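Local coordinates for cell division protein FtsZ 1 (Methanocaldococcus jannaschii, PDB 2VAP) that binds GTP and probably hydrolyses it, polymerising into the Z ring that is thought to form at the division site and recruit other division proteins, at residues S122-I127 and G151-A156; I127-G132 and A156-P161. All blocks are in the same frame, centred on the assembly; numbering follows the deposited sequence.

Contact 1: residues S122-I127 and G151-A156; sequences SDMVFI and GALTVA
Ser122 turns its carbonyl towards Ala152, with Ser122 O 3.4 Å from CB of that alanine; its hydroxyl is engaged on the other side by Thr41 and the carbonyl of Ile119. At Asp123 the backbone O receives Leu153 N at 2.9 Å, while the carboxylate turns back to the amide of Lys39. Met124 begins the regular pairing. With CG anti to the backbone N (chi1 -166°) and the rest of the chain extended, Met124 is laid alongside Leu153, pointing the same way, and Met124 CE sits 3.7 Å from Leu153 CD2. The same methyl reaches obliquely to Val155, where CG2 is also 3.7 Å from Met124 CE, against helix 236-243. An alanine here is likely to open a gap between the ends of Leu153 and Val155 and that helix. Strands 124-130 and 153-160 are neighbours in the parallel sheet of the Rossmann-like GTPase domain, and helix 135-149 makes the beta-alpha-beta crossover between them. Val125 faces this helix, with Val125 CG2 3.9 Å from Ala152 CB. Its backbone reaches both ways, giving N-H to Leu153 O and taking Val155 N on Val125 O at 3.0 Å, an almost straight bond (175° at the hydrogen). Phe126, back on the side of Met124, has Val155 CB over one ring face; Val155 CG1 is 4.1 Å from CE2 of Phe126, and Ile40 and Val42 of strand 40-45 add to the packing. Ile127 returns to the helix side. Its N-H bonds to Val155 O, and a chi2 of 95°, away from a staggered value, carries Ile127 CD1 across to within 3.6 Å of Thr154 CG2, whose own hydroxyl is tied to Ala152 O and Ser147.

Contact 2: residues I127-G132 and A156-P161; sequences ITCGLG and AVVTLP. With GDP (guanosine-5'-diphosphate), chain B.
The Pro161 ring turns its CD to Leu131 O, 3.4 Å away, and its CB to the ribose hydroxyls O2' and O3' of GDP. The flat peptide carbonyls of the two strands are met in different ways. Thr159 N approaches Cys129 O in the carbonyl plane, though at a long 3.3 Å, whereas Val157 N and Leu131 N make the usual backbone bonds to Ile127 O and Thr159 O. Val157 O receives a side chain, Thr128 OG1, almost end-on at 2.8 Å; that hydroxyl stands anti to its own backbone N (chi1 -171°), which swings it across to the neighbouring strand, and Cys129 N lies farther from the same oxygen. Thr128 and Val157 share the face covered by helix 204-227. On the face towards helix 135-149, Cys129 SG packs 3.7 Å from Val158 CG1, and Leu131 crosses Val158 at a slant, with Leu131 CD1 3.7 Å from Val158 CG2 and helix 167-181 closing over the leucine. These are the C-terminal ends of adjacent parallel strands, the edge where Rossmann-like nucleotide folds hold their ligand. Gly130 lies against the ribose, and a CB there would fall only 2.1 Å from GDP O4', so the missing side chain makes room for the sugar. Glu165 and Asp212 are among the residues that bind the nucleotide directly. One water gives its hydrogens to Leu131 O and Thr159 OG1, the latter at 2.8 Å, and also bonds to GDP O2' at 2.9 Å; it joins Leu131 and Thr159 to the sugar, so that both segments hold the ribose indirectly.

How the contacts relate
From the N terminus the chain enters contact 1 at Ser122, runs along strand 124-130 through Ile127 into contact 2, and leaves at Gly132 beside the nucleotide. Helix 135-149 then brings it back along the sheet to Gly151, where a Schellman motif ends the helix. Strand 153-160 closes contact 1 first and, after Ala156, contact 2. The two loops therefore cross rather than nest, each segment pairing with one further along by about the same spacing. Ile127 and Ala156 belong to both contacts, and Phe126 CD2 packs 4.1 Å from Val157 CG2 across the junction. Together they join two neighbouring inner strands, 124-130 and 153-160, from the ends where these strands begin to the GDP pocket.

Contact 1: residues S122-I127 and G151-A156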
loop_
_atom_site.group_PDB
_atom_site.type_symbol
_atom_site.label_atom_id
_atom_site.label_comp_id
_atom_site.label_asym_id
_atom_site.label_seq_id
_atom_site.Cartn_x
_atom_site.Cartn_y
_atom_site.Cartn_z
ATOM N N SER A 122 0.617 -14.441 9.864
ATOM C CA SER A 122 0.536 -13.777 8.563
ATOM C C SER A 122 1.809 -14.040 7.765
ATOM O O SER A 122 2.916 -13.980 8.309
ATOM C CB SER A 122 0.335 -12.267 8.721
ATOM O OG SER A 122 -0.851 -11.968 9.435
ATOM N N ASP A 123 1.644 -14.346 6.480
ATOM C CA ASP A 123 2.769 -14.479 5.558
ATOM C C ASP A 123 3.207 -13.103 5.066
ATOM O O ASP A 123 4.376 -12.890 4.734
ATOM C CB ASP A 123 2.386 -15.355 4.361
ATOM C CG ASP A 123 2.014 -16.770 4.762
ATOM O OD1 ASP A 123 2.839 -17.447 5.414
ATOM O OD2 ASP A 123 0.897 -17.208 4.417
ATOM N N MET A 124 2.251 -12.177 5.021
ATOM C CA MET A 124 2.490 -10.822 4.542
ATOM C C MET A 124 1.683 -9.834 5.375
ATOM O O MET A 124 0.509 -10.073 5.666
ATOM C CB MET A 124 2.097 -10.714 3.067
ATOM C CG MET A 124 2.596 -9.466 2.362
ATOM S SD MET A 124 2.085 -9.459 0.634
ATOM C CE MET A 124 3.018 -8.067 0.007
ATOM N N VAL A 125 2.320 -8.736 5.771
ATOM C CA VAL A 125 1.640 -7.684 6.528
ATOM C C VAL A 125 1.798 -6.334 5.833
ATOM O O VAL A 125 2.917 -5.902 5.540
ATOM C CB VAL A 125 2.145 -7.588 7.998
ATOM C CG1 VAL A 125 1.459 -6.437 8.737
ATOM C CG2 VAL A 125 1.916 -8.896 8.741
ATOM N N PHE A 126 0.668 -5.688 5.559
ATOM C CA PHE A 126 0.652 -4.318 5.062
ATOM C C PHE A 126 0.452 -3.363 6.233
ATOM O O PHE A 126 -0.462 -3.544 7.039
ATOM C CB PHE A 126 -0.471 -4.122 4.039
ATOM C CG PHE A 126 -0.192 -4.737 2.696
ATOM C CD1 PHE A 126 -0.422 -6.092 2.474
ATOM C CD2 PHE A 126 0.283 -3.956 1.647
ATOM C CE1 PHE A 126 -0.169 -6.661 1.228
ATOM C CE2 PHE A 126 0.536 -4.516 0.397
ATOM C CZ PHE A 126 0.307 -5.869 0.188
ATOM N N ILE A 127 1.320 -2.360 6.332
ATOM C CA ILE A 127 1.172 -1.308 7.336
ATOM C C ILE A 127 0.867 0.001 6.615
ATOM O O ILE A 127 1.658 0.463 5.790
ATOM C CB ILE A 127 2.437 -1.146 8.228
ATOM C CG1 ILE A 127 2.779 -2.455 8.946
ATOM C CG2 ILE A 127 2.240 -0.035 9.258
ATOM C CD1 ILE A 127 3.807 -3.304 8.235
ATOM N N GLY A 151 8.394 -13.081 10.938
ATOM C CA GLY A 151 8.835 -13.667 9.671
ATOM C C GLY A 151 7.997 -13.307 8.457
ATOM O O GLY A 151 8.154 -13.906 7.392
ATOM N N ALA A 152 7.116 -12.324 8.614
ATOM C CA ALA A 152 6.225 -11.908 7.533
ATOM C C ALA A 152 6.922 -10.982 6.540
ATOM O O ALA A 152 7.822 -10.221 6.910
ATOM C CB ALA A 152 4.981 -11.234 8.102
ATOM N N LEU A 153 6.507 -11.063 5.276
ATOM C CA LEU A 153 6.888 -10.072 4.276
ATOM C C LEU A 153 6.234 -8.755 4.680
ATOM O O LEU A 153 5.007 -8.650 4.719
ATOM C CB LEU A 153 6.442 -10.503 2.874
ATOM C CG LEU A 153 6.655 -9.542 1.694
ATOM C CD1 LEU A 153 8.129 -9.213 1.469
ATOM C CD2 LEU A 153 6.040 -10.121 0.428
ATOM N N THR A 154 7.066 -7.768 4.997
ATOM C CA THR A 154 6.606 -6.537 5.635
ATOM C C THR A 154 6.615 -5.362 4.661
ATOM O O THR A 154 7.676 -4.890 4.242
ATOM C CB THR A 154 7.461 -6.227 6.887
ATOM O OG1 THR A 154 7.468 -7.373 7.747
ATOM C CG2 THR A 154 6.917 -5.031 7.652
ATOM N N VAL A 155 5.419 -4.896 4.307
ATOM C CA VAL A 155 5.260 -3.825 3.322
ATOM C C VAL A 155 4.497 -2.649 3.925
ATOM O O VAL A 155 3.403 -2.820 4.461
ATOM C CB VAL A 155 4.530 -4.328 2.045
ATOM C CG1 VAL A 155 4.308 -3.189 1.051
ATOM C CG2 VAL A 155 5.312 -5.461 1.385
ATOM N N ALA A 156 5.085 -1.460 3.842
ATOM C CA ALA A 156 4.403 -0.247 4.271
ATOM C C ALA A 156 3.881 0.518 3.063
ATOM O O ALA A 156 4.565 0.627 2.046
ATOM C CB ALA A 156 5.328 0.627 5.101
#

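Contact 2: residues I127-G132 and A156-P161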
loop_
_atom_site.group_PDB
_atom_site.type_symbol
_atom_site.label_atom_id
_atom_site.label_comp_id
_atom_site.label_asym_id
_atom_site.label_seq_id
_atom_site.Cartn_x
_atom_site.Cartn_y
_atom_site.Cartn_z
ATOM N N ILE A 127 1.320 -2.360 6.332
ATOM C CA ILE A 127 1.172 -1.308 7.336
ATOM C C ILE A 127 0.867 0.001 6.615
ATOM O O ILE A 127 1.658 0.463 5.790
ATOM C CB ILE A 127 2.437 -1.146 8.228
ATOM C CG1 ILE A 127 2.779 -2.455 8.946
ATOM C CG2 ILE A 127 2.240 -0.035 9.258
ATOM C CD1 ILE A 127 3.807 -3.304 8.235
ATOM N N THR A 128 -0.285 0.588 6.925
ATOM C CA THR A 128 -0.715 1.810 6.247
ATOM C C THR A 128 -1.114 2.924 7.214
ATOM O O THR A 128 -1.732 2.677 8.252
ATOM C CB THR A 128 -1.840 1.536 5.203
ATOM O OG1 THR A 128 -2.078 2.719 4.428
ATOM C CG2 THR A 128 -3.145 1.088 5.871
ATOM N N CYS A 129 -0.731 4.149 6.863
ATOM C CA CYS A 129 -1.061 5.335 7.643
ATOM C C CYS A 129 -0.715 6.595 6.862
ATOM O O CYS A 129 -0.026 6.538 5.841
ATOM C CB CYS A 129 -0.306 5.337 8.980
ATOM S SG CYS A 129 1.470 5.641 8.849
ATOM N N GLY A 130 -1.211 7.730 7.345
ATOM C CA GLY A 130 -0.729 9.024 6.895
ATOM C C GLY A 130 0.369 9.458 7.844
ATOM O O GLY A 130 0.120 9.647 9.035
ATOM N N LEU A 131 1.588 9.588 7.331
ATOM C CA LEU A 131 2.704 10.052 8.152
ATOM C C LEU A 131 2.595 11.554 8.377
ATOM O O LEU A 131 2.116 12.286 7.510
ATOM C CB LEU A 131 4.052 9.696 7.519
ATOM C CG LEU A 131 4.458 8.220 7.441
ATOM C CD1 LEU A 131 5.715 8.076 6.604
ATOM C CD2 LEU A 131 4.666 7.607 8.824
ATOM N N GLY A 132 3.030 12.002 9.551
ATOM C CA GLY A 132 2.970 13.418 9.904
ATOM C C GLY A 132 2.288 13.688 11.230
ATOM O O GLY A 132 2.571 14.693 11.883
ATOM N N ALA A 156 5.085 -1.460 3.842
ATOM C CA ALA A 156 4.403 -0.247 4.271
ATOM C C ALA A 156 3.881 0.518 3.063
ATOM O O ALA A 156 4.565 0.627 2.046
ATOM C CB ALA A 156 5.328 0.627 5.101
ATOM N N VAL A 157 2.654 1.018 3.176
ATOM C CA VAL A 157 2.073 1.900 2.167
ATOM C C VAL A 157 1.620 3.154 2.900
ATOM O O VAL A 157 0.596 3.150 3.588
ATOM C CB VAL A 157 0.887 1.249 1.409
ATOM C CG1 VAL A 157 0.372 2.183 0.316
ATOM C CG2 VAL A 157 1.297 -0.093 0.804
ATOM N N VAL A 158 2.407 4.216 2.768
ATOM C CA VAL A 158 2.222 5.419 3.578
ATOM C C VAL A 158 2.224 6.690 2.736
ATOM O O VAL A 158 2.809 6.727 1.651
ATOM C CB VAL A 158 3.307 5.537 4.690
ATOM C CG1 VAL A 158 3.148 4.428 5.727
ATOM C CG2 VAL A 158 4.716 5.521 4.092
ATOM N N THR A 159 1.565 7.727 3.247
ATOM C CA THR A 159 1.586 9.037 2.604
ATOM C C THR A 159 2.468 10.021 3.360
ATOM O O THR A 159 2.633 9.916 4.578
ATOM C CB THR A 159 0.174 9.656 2.468
ATOM O OG1 THR A 159 -0.397 9.854 3.767
ATOM C CG2 THR A 159 -0.736 8.765 1.636
ATOM N N LEU A 160 3.037 10.967 2.621
ATOM C CA LEU A 160 3.678 12.135 3.210
ATOM C C LEU A 160 2.699 13.304 3.102
ATOM O O LEU A 160 1.940 13.377 2.136
ATOM C CB LEU A 160 4.992 12.459 2.494
ATOM C CG LEU A 160 6.142 11.453 2.614
ATOM C CD1 LEU A 160 7.289 11.865 1.710
ATOM C CD2 LEU A 160 6.623 11.299 4.056
ATOM N N PRO A 161 2.705 14.216 4.093
ATOM C CA PRO A 161 1.709 15.291 4.151
ATOM C C PRO A 161 1.822 16.320 3.023
ATOM O O PRO A 161 2.862 16.412 2.364
ATOM C CB PRO A 161 1.996 15.958 5.502
ATOM C CG PRO A 161 3.416 15.656 5.780
ATOM C CD PRO A 161 3.648 14.286 5.225
HETATM P PB GDP B . -2.639 10.593 13.671
HETATM O O1B GDP B . -2.023 11.234 14.892
HETATM O O2B GDP B . -3.995 10.031 14.028
HETATM O O3B GDP B . -1.736 9.489 13.181
HETATM O O3A GDP B . -2.783 11.733 12.544
HETATM P PA GDP B . -3.753 11.616 11.262
HETATM O O1A GDP B . -3.858 10.198 10.759
HETATM O O2A GDP B . -5.113 12.204 11.553
HETATM O "O5'" GDP B . -2.993 12.532 10.184
HETATM C "C5'" GDP B . -1.650 12.236 9.812
HETATM C "C4'" GDP B . -1.433 12.632 8.361
HETATM O "O4'" GDP B . -2.367 11.945 7.522
HETATM C "C3'" GDP B . -1.673 14.116 8.143
HETATM O "O3'" GDP B . -0.457 14.864 8.248
HETATM C "C2'" GDP B . -2.293 14.194 6.762
HETATM O "O2'" GDP B . -1.280 14.364 5.768
HETATM C "C1'" GDP B . -2.941 12.835 6.560
HETATM N N9 GDP B . -4.418 12.888 6.739
HETATM C C8 GDP B . -5.118 13.559 7.680
HETATM N N7 GDP B . -6.456 13.364 7.532
HETATM C C5 GDP B . -6.627 12.545 6.476
HETATM C C6 GDP B . -7.775 11.927 5.765
HETATM O O6 GDP B . -8.950 12.138 6.136
HETATM N N1 GDP B . -7.513 11.136 4.710
HETATM C C2 GDP B . -6.256 10.888 4.286
HETATM N N2 GDP B . -6.065 10.079 3.215
HETATM N N3 GDP B . -5.163 11.420 4.890
HETATM C C4 GDP B . -5.283 12.236 5.965
HETATM O O HOH W 1 0.431 12.131 5.259
#